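Local coordinates for twitching motility pilus retraction protein (Geobacter sulfurreducens PCA, PDB 5ZFQ) that probably uses the energy of ATP hydrolysis, as a six-chain motor, to pull back and disassemble the Type IV pilus in twitching motility, at residues 106-111 with 123-128; 35-40 with 102-107; 306-311 with 341-346. All coordinates share one frame; numbering follows the deposited sequence.

Contact 1. Residues 106-111 with 123-128; sequences RFRGNV and RVIPYK
R108 and R123 form an antiparallel hydrogen-bonded pair in a beta hairpin made of strands 105-114 and 117-125. The hairpin belongs to the antiparallel sheet of the N-terminal part of the chain. R108 N donates to R123 O and R123 N to R108 O, both at 2.8 Å. One step on, F107 and V124 are a non-hydrogen-bonded pair. Beyond them I125 N bonds to R106 O at 2.9 Å. Separately, a water joins R106 N to I125 O, accepting from the first and donating to the second.

The two faces of the hairpin differ. On one, F107 CE2 lies 3.9 Å from V124 CG2, and L36 of helix 29-38 touches both side chains. The other carries the arginines and I125. R108 and R123 run side by side and point the same way, with their guanidinium planes 60° apart. The two positively charged groups come within 3.8 Å, R108 NE to R123 NH2. A second water lies in both planes and accepts from these two nitrogens. Salt bridges from R108 to D96 and E203 probably offset the charge and fix how its guanidinium is turned. The aliphatic part of R108 also packs. Its CG lies beside the backbone N (chi1 -69°) and the chain bends at chi2 and chi3, which lays CG 3.6 Å from I125 CD1. At the far end of the contact, the water held by R106 N and I125 O sits over the centre of the Y127 ring.

Contact 2. Residues 35-40 with 102-107; sequences ELVNRG and KGLSRF
V37 of helix 29-38 meets L104 and F107 where the last turn of the helix packs on the start of strand 105-114. The contact is part of the hydrophobic layer between this helix and one face of the antiparallel sheet. The CB of V37 points toward the strand and lies 3.8 Å from L104 CD1. CG1, set opposite the backbone N (chi1 176°), still reaches the same methyl, at 4.0 Å. CG2 lies opposite the carbonyl carbon and does more. It is 3.8 Å from F107 CZ, reached at the edge of the ring and near its plane. It is also near L104 CD1, and more loosely it meets S105 CB at 4.3 Å.

V37 and L104 thus reach toward each other tip to tip, while V37 crosses the F107 side chain at a slant. L36, the residue before, adds a second touch on the ring: its CD2 is 4.1 Å from F107 CE2. The two side chains run past one another, heading opposite ways. L33, one turn earlier in the helix, touches both L104 and F107.

Both backbones change course here. The helix ends in a Schellman motif with G40, at positive phi, as its C-prime residue; G40 N bonds to V37 O at 2.9 Å. On the strand side, L104 and S105 both face I101 in a classic beta bulge. S105 OG donates to R106 O at 3.0 Å, within its own segment. The close contacts between the two segments are all between carbon atoms, which implies that apolar packing, not polar bonding, joins the helix end to the strand here.

Contact 3. Residues 306-311 with 341-346; sequences ALEVMV and MQTMNQ
E308 points its carboxylate at the first turn of helix 344-353, where OE1 accepts from M344 N at 2.7 Å. The donor comes in on the anti side of OE1, tilted out of the carboxylate plane. OE2 is taken by A259 N. The helix start is also closed by a capping box: T343, the N-cap, accepts from Q346 N through OG1, and Q346 OE1 accepts from T343 N. The negative charge of E308 beside this helix end is probably favourable. With an alanine here, M344 N and A259 N are likely to lose their carboxylate acceptor and a gap to open beside the helix start.

Just before the helix, V309 and Q342 make a single antiparallel bridge, with V309 N to Q342 O at 2.9 Å and a longer bond back from Q342 N to V309 O. The Q342 side chain turns back along the strand. Its CG is wedged between the backbone N and the carbonyl carbon (chi1 51°), and the chain then runs extended. It crosses L307 at about a right angle. NE2 bonds to L307 O at 2.8 Å, from above the carbonyl plane but with the oxygen in the plane of its own amide. On the way Q342 CG passes V309 CG2 at 3.8 Å.

Methionines pack at both ends. M341 lies alongside M310, pointing the same way, with M341 CE 3.5 Å from M310 CG, and M341 CG meets V311 CB at 3.9 Å. Bends in M344 (chi2 58°, chi3 65°) bring its SD to A306 CB, at 3.8 Å. Strand 303-310 is the outermost strand of the mixed sheet within this chain and pairs with strand 286-296. M332 of helix 328-333 touches E308, M310 and M341, and S347 of helix 344-353 bonds to L307 N.

In the fold
Contact 2 begins first along the chain, at 35-40; contact 1 follows on the shared strand 105-114, and contact 3 comes last. Contacts 1 and 2 are neighbours, with centres about 9 Å apart. They share R106 and F107, so the hairpin and the helix end belong to one unit, the antiparallel sheet and its covering helix 29-38. Contact 3 lies on the opposite side of the chain's centre. Its centre is about 31 Å from that of contact 1 and about 37 Å from that of contact 2. It sits at the edge of the mixed sheet, which also holds strand 150-155 leading into a probable P-loop. The contacts therefore lie in two separate parts of the chain, an N-terminal sheet unit and the probable ATPase core.

Contact 1. Residues 106-111 with 123-128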
# COMPACT_ATOMS: atom_id res chain seq x y z
N ARG A 106 -43.56 0.90 -10.37
CA ARG A 106 -42.25 1.10 -9.77
C ARG A 106 -41.29 1.45 -10.90
O ARG A 106 -41.39 0.90 -12.01
CB ARG A 106 -41.80 -0.16 -9.02
CG ARG A 106 -42.26 -0.29 -7.56
CD ARG A 106 -41.59 0.73 -6.64
NE ARG A 106 -41.07 0.07 -5.43
CZ ARG A 106 -40.03 0.48 -4.69
NH1 ARG A 106 -39.36 1.60 -5.00
NH2 ARG A 106 -39.65 -0.24 -3.63
N PHE A 107 -40.37 2.38 -10.65
CA PHE A 107 -39.38 2.74 -11.67
C PHE A 107 -37.98 2.65 -11.12
O PHE A 107 -37.77 2.74 -9.92
CB PHE A 107 -39.66 4.14 -12.20
CG PHE A 107 -41.03 4.31 -12.80
CD1 PHE A 107 -42.13 4.60 -12.00
CD2 PHE A 107 -41.23 4.15 -14.16
CE1 PHE A 107 -43.40 4.75 -12.55
CE2 PHE A 107 -42.50 4.29 -14.71
CZ PHE A 107 -43.58 4.60 -13.90
N ARG A 108 -37.01 2.47 -12.01
CA ARG A 108 -35.62 2.82 -11.70
C ARG A 108 -35.32 4.15 -12.38
O ARG A 108 -35.78 4.40 -13.50
CB ARG A 108 -34.65 1.73 -12.16
CG ARG A 108 -34.75 0.48 -11.38
CD ARG A 108 -33.40 -0.12 -11.27
NE ARG A 108 -32.42 0.75 -10.61
CZ ARG A 108 -32.20 0.75 -9.29
NH1 ARG A 108 -32.90 -0.06 -8.49
NH2 ARG A 108 -31.28 1.57 -8.77
N GLY A 109 -34.58 5.00 -11.70
CA GLY A 109 -34.20 6.28 -12.27
C GLY A 109 -32.69 6.43 -12.24
O GLY A 109 -32.02 5.93 -11.31
N ASN A 110 -32.14 7.08 -13.26
CA ASN A 110 -30.74 7.43 -13.20
C ASN A 110 -30.50 8.86 -13.63
O ASN A 110 -30.91 9.27 -14.72
CB ASN A 110 -29.89 6.49 -14.04
CG ASN A 110 -28.42 6.76 -13.88
OD1 ASN A 110 -27.83 7.51 -14.66
ND2 ASN A 110 -27.81 6.19 -12.85
N VAL A 111 -29.83 9.62 -12.77
CA VAL A 111 -29.64 11.04 -12.95
C VAL A 111 -28.18 11.31 -13.08
O VAL A 111 -27.40 10.86 -12.24
CB VAL A 111 -30.20 11.86 -11.76
CG1 VAL A 111 -30.14 13.35 -12.07
CG2 VAL A 111 -31.61 11.43 -11.45
N ARG A 123 -36.66 3.90 -16.11
CA ARG A 123 -36.94 2.56 -16.60
C ARG A 123 -38.05 1.92 -15.79
O ARG A 123 -38.01 1.92 -14.57
CB ARG A 123 -35.66 1.70 -16.54
CG ARG A 123 -34.47 2.29 -17.29
CD ARG A 123 -33.27 1.38 -17.29
NE ARG A 123 -32.57 1.38 -16.00
CZ ARG A 123 -31.99 0.32 -15.43
NH1 ARG A 123 -32.03 -0.87 -16.03
NH2 ARG A 123 -31.37 0.44 -14.26
N VAL A 124 -39.05 1.39 -16.47
CA VAL A 124 -40.12 0.64 -15.83
C VAL A 124 -39.65 -0.64 -15.14
O VAL A 124 -38.98 -1.49 -15.75
CB VAL A 124 -41.21 0.27 -16.84
CG1 VAL A 124 -42.27 -0.64 -16.20
CG2 VAL A 124 -41.85 1.53 -17.40
N ILE A 125 -40.00 -0.77 -13.86
CA ILE A 125 -39.88 -2.06 -13.18
C ILE A 125 -41.22 -2.77 -13.28
O ILE A 125 -42.21 -2.32 -12.71
CB ILE A 125 -39.50 -1.92 -11.70
CG1 ILE A 125 -38.12 -1.28 -11.55
CG2 ILE A 125 -39.49 -3.27 -11.03
CD1 ILE A 125 -37.79 -0.97 -10.13
N PRO A 126 -41.25 -3.88 -14.02
CA PRO A 126 -42.53 -4.58 -14.23
C PRO A 126 -43.02 -5.23 -12.93
O PRO A 126 -42.19 -5.67 -12.13
CB PRO A 126 -42.18 -5.62 -15.29
CG PRO A 126 -40.70 -5.89 -15.08
CD PRO A 126 -40.10 -4.59 -14.61
N TYR A 127 -44.33 -5.26 -12.72
CA TYR A 127 -44.90 -5.95 -11.57
C TYR A 127 -44.78 -7.46 -11.79
O TYR A 127 -44.37 -8.21 -10.89
CB TYR A 127 -46.38 -5.58 -11.35
CG TYR A 127 -46.64 -4.20 -10.74
CD1 TYR A 127 -46.38 -3.95 -9.38
CD2 TYR A 127 -47.20 -3.16 -11.50
CE1 TYR A 127 -46.64 -2.68 -8.80
CE2 TYR A 127 -47.47 -1.90 -10.93
CZ TYR A 127 -47.19 -1.67 -9.58
OH TYR A 127 -47.44 -0.43 -9.01
N LYS A 128 -45.12 -7.89 -13.00
CA LYS A 128 -45.18 -9.30 -13.32
C LYS A 128 -43.82 -9.84 -13.79
O LYS A 128 -43.26 -9.38 -14.79
CB LYS A 128 -46.27 -9.58 -14.36
CG LYS A 128 -46.54 -11.06 -14.59
CD LYS A 128 -47.72 -11.28 -15.55
CE LYS A 128 -48.06 -12.78 -15.69
NZ LYS A 128 -49.33 -13.15 -14.99
O HOH W 1 -43.91 -1.95 -10.60
O HOH W 2 -31.37 2.68 -12.51

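Contact 2. Residues 35-40 with 102-107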
# COMPACT_ATOMS: atom_id res chain seq x y z
N GLU A 35 -47.50 8.53 -19.34
CA GLU A 35 -47.39 8.40 -20.78
C GLU A 35 -46.52 7.21 -21.19
O GLU A 35 -46.93 6.39 -22.03
CB GLU A 35 -46.83 9.69 -21.37
CG GLU A 35 -46.45 9.58 -22.82
CD GLU A 35 -47.60 9.86 -23.76
OE1 GLU A 35 -48.70 9.28 -23.56
OE2 GLU A 35 -47.40 10.65 -24.72
N LEU A 36 -45.34 7.10 -20.58
CA LEU A 36 -44.42 5.99 -20.80
C LEU A 36 -45.10 4.63 -20.63
O LEU A 36 -45.04 3.78 -21.53
CB LEU A 36 -43.23 6.09 -19.84
CG LEU A 36 -42.25 4.90 -19.83
CD1 LEU A 36 -41.42 4.72 -21.15
CD2 LEU A 36 -41.32 5.00 -18.61
N VAL A 37 -45.75 4.44 -19.49
CA VAL A 37 -46.35 3.15 -19.17
C VAL A 37 -47.52 2.85 -20.11
O VAL A 37 -47.57 1.76 -20.69
CB VAL A 37 -46.84 3.08 -17.70
CG1 VAL A 37 -47.54 1.76 -17.44
CG2 VAL A 37 -45.67 3.24 -16.73
N ASN A 38 -48.44 3.80 -20.26
CA ASN A 38 -49.59 3.66 -21.15
C ASN A 38 -49.20 3.19 -22.55
O ASN A 38 -49.92 2.39 -23.16
CB ASN A 38 -50.35 4.98 -21.26
CG ASN A 38 -51.26 5.25 -20.07
OD1 ASN A 38 -51.51 4.36 -19.26
ND2 ASN A 38 -51.75 6.48 -19.97
N ARG A 39 -48.06 3.67 -23.04
CA ARG A 39 -47.68 3.39 -24.42
C ARG A 39 -46.81 2.13 -24.55
O ARG A 39 -46.26 1.86 -25.62
CB ARG A 39 -46.99 4.60 -25.04
CG ARG A 39 -47.91 5.80 -25.12
CD ARG A 39 -47.29 6.92 -25.87
NE ARG A 39 -47.03 6.54 -27.25
CZ ARG A 39 -46.34 7.30 -28.08
NH1 ARG A 39 -45.87 8.47 -27.67
NH2 ARG A 39 -46.11 6.90 -29.32
N GLY A 40 -46.72 1.36 -23.46
CA GLY A 40 -45.97 0.13 -23.47
C GLY A 40 -44.48 0.38 -23.64
O GLY A 40 -43.77 -0.41 -24.27
N LYS A 102 -47.75 5.75 -7.04
CA LYS A 102 -48.93 4.99 -6.61
C LYS A 102 -49.96 4.90 -7.75
O LYS A 102 -50.26 5.91 -8.41
CB LYS A 102 -49.56 5.64 -5.36
CG LYS A 102 -51.09 5.79 -5.38
CD LYS A 102 -51.56 7.02 -4.59
CE LYS A 102 -53.06 7.28 -4.80
NZ LYS A 102 -53.55 8.48 -4.04
N GLY A 103 -50.46 3.70 -8.01
CA GLY A 103 -51.44 3.50 -9.06
C GLY A 103 -50.87 3.34 -10.46
O GLY A 103 -51.59 3.07 -11.41
N LEU A 104 -49.55 3.51 -10.59
CA LEU A 104 -48.92 3.39 -11.89
C LEU A 104 -47.87 2.28 -11.91
O LEU A 104 -48.15 1.16 -12.34
CB LEU A 104 -48.29 4.73 -12.29
CG LEU A 104 -47.70 4.86 -13.70
CD1 LEU A 104 -48.72 4.55 -14.79
CD2 LEU A 104 -47.13 6.26 -13.88
N SER A 105 -46.66 2.56 -11.42
CA SER A 105 -45.60 1.56 -11.47
C SER A 105 -44.43 1.89 -10.57
O SER A 105 -44.32 3.00 -10.06
CB SER A 105 -45.10 1.39 -12.91
OG SER A 105 -44.19 0.28 -13.00
N ARG A 106 -43.56 0.90 -10.37
CA ARG A 106 -42.25 1.10 -9.77
C ARG A 106 -41.29 1.45 -10.90
O ARG A 106 -41.39 0.90 -12.01
CB ARG A 106 -41.80 -0.16 -9.02
CG ARG A 106 -42.26 -0.29 -7.56
CD ARG A 106 -41.59 0.73 -6.64
NE ARG A 106 -41.07 0.07 -5.43
CZ ARG A 106 -40.03 0.48 -4.69
NH1 ARG A 106 -39.36 1.60 -5.00
NH2 ARG A 106 -39.65 -0.24 -3.63
N PHE A 107 -40.37 2.38 -10.65
CA PHE A 107 -39.38 2.74 -11.67
C PHE A 107 -37.98 2.65 -11.12
O PHE A 107 -37.77 2.74 -9.92
CB PHE A 107 -39.66 4.14 -12.20
CG PHE A 107 -41.03 4.31 -12.80
CD1 PHE A 107 -42.13 4.60 -12.00
CD2 PHE A 107 -41.23 4.15 -14.16
CE1 PHE A 107 -43.40 4.75 -12.55
CE2 PHE A 107 -42.50 4.29 -14.71
CZ PHE A 107 -43.58 4.60 -13.90

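Contact 3. Residues 306-311 with 341-346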
# COMPACT_ATOMS: atom_id res chain seq x y z
N ALA A 306 -28.70 -17.81 -25.49
CA ALA A 306 -27.85 -18.96 -25.66
C ALA A 306 -27.41 -19.31 -24.25
O ALA A 306 -27.04 -18.47 -23.48
CB ALA A 306 -26.70 -18.68 -26.57
N LEU A 307 -27.42 -20.57 -23.93
CA LEU A 307 -27.23 -20.95 -22.55
C LEU A 307 -26.42 -22.24 -22.40
O LEU A 307 -26.74 -23.27 -23.01
CB LEU A 307 -28.60 -21.11 -21.87
CG LEU A 307 -28.69 -21.62 -20.43
CD1 LEU A 307 -28.34 -20.54 -19.40
CD2 LEU A 307 -30.07 -22.21 -20.21
N GLU A 308 -25.42 -22.19 -21.55
CA GLU A 308 -24.65 -23.35 -21.26
C GLU A 308 -25.06 -23.73 -19.86
O GLU A 308 -25.05 -22.91 -18.99
CB GLU A 308 -23.19 -23.03 -21.34
CG GLU A 308 -22.32 -24.07 -20.67
CD GLU A 308 -20.97 -24.22 -21.28
OE1 GLU A 308 -20.86 -24.71 -22.38
OE2 GLU A 308 -20.01 -23.86 -20.64
N VAL A 309 -25.45 -24.97 -19.65
CA VAL A 309 -25.84 -25.46 -18.35
C VAL A 309 -25.03 -26.63 -17.88
O VAL A 309 -24.95 -27.61 -18.55
CB VAL A 309 -27.29 -25.96 -18.36
CG1 VAL A 309 -27.73 -26.40 -17.00
CG2 VAL A 309 -28.22 -24.92 -18.91
N MET A 310 -24.46 -26.55 -16.70
CA MET A 310 -23.73 -27.65 -16.13
C MET A 310 -24.39 -28.12 -14.86
O MET A 310 -24.50 -27.38 -13.93
CB MET A 310 -22.33 -27.20 -15.79
CG MET A 310 -21.37 -28.31 -15.49
SD MET A 310 -21.26 -28.92 -13.82
CE MET A 310 -20.82 -27.54 -12.86
N VAL A 311 -24.81 -29.38 -14.81
CA VAL A 311 -25.40 -29.95 -13.63
C VAL A 311 -24.44 -30.98 -13.13
O VAL A 311 -24.16 -31.94 -13.79
CB VAL A 311 -26.72 -30.64 -13.93
CG1 VAL A 311 -27.38 -31.05 -12.64
CG2 VAL A 311 -27.65 -29.70 -14.66
N MET A 341 -27.99 -31.16 -18.96
CA MET A 341 -26.88 -30.30 -19.24
C MET A 341 -26.79 -30.00 -20.71
O MET A 341 -27.22 -30.77 -21.50
CB MET A 341 -25.58 -30.98 -18.86
CG MET A 341 -25.54 -31.67 -17.54
SD MET A 341 -23.90 -32.21 -17.18
CE MET A 341 -23.01 -30.73 -17.40
N GLN A 342 -26.23 -28.86 -21.06
CA GLN A 342 -26.01 -28.54 -22.43
C GLN A 342 -24.82 -27.66 -22.53
O GLN A 342 -24.63 -26.82 -21.72
CB GLN A 342 -27.20 -27.83 -23.03
CG GLN A 342 -27.70 -26.66 -22.24
CD GLN A 342 -29.01 -26.11 -22.74
OE1 GLN A 342 -30.01 -26.78 -22.73
NE2 GLN A 342 -28.99 -24.89 -23.16
N THR A 343 -24.01 -27.85 -23.56
CA THR A 343 -22.89 -26.95 -23.79
C THR A 343 -23.37 -25.72 -24.55
O THR A 343 -24.45 -25.74 -25.16
CB THR A 343 -21.75 -27.63 -24.59
OG1 THR A 343 -22.25 -28.02 -25.88
CG2 THR A 343 -21.21 -28.86 -23.87
N MET A 344 -22.57 -24.66 -24.50
CA MET A 344 -22.79 -23.48 -25.31
C MET A 344 -22.87 -23.86 -26.78
O MET A 344 -23.76 -23.40 -27.49
CB MET A 344 -21.68 -22.44 -25.08
CG MET A 344 -21.88 -21.17 -25.87
SD MET A 344 -23.48 -20.38 -25.48
CE MET A 344 -23.26 -19.94 -23.76
N ASN A 345 -21.97 -24.73 -27.24
CA ASN A 345 -22.03 -25.20 -28.62
C ASN A 345 -23.34 -25.94 -28.91
O ASN A 345 -23.94 -25.72 -29.96
CB ASN A 345 -20.82 -26.10 -28.97
CG ASN A 345 -19.67 -25.31 -29.62
OD1 ASN A 345 -19.84 -24.15 -30.02
ND2 ASN A 345 -18.50 -25.93 -29.70
N GLN A 346 -23.80 -26.79 -27.99
CA GLN A 346 -25.07 -27.48 -28.19
C GLN A 346 -26.20 -26.46 -28.28
O GLN A 346 -27.04 -26.56 -29.16
CB GLN A 346 -25.35 -28.49 -27.08
CG GLN A 346 -24.52 -29.76 -27.24
CD GLN A 346 -24.62 -30.71 -26.06
OE1 GLN A 346 -24.80 -30.28 -24.92
NE2 GLN A 346 -24.49 -32.01 -26.33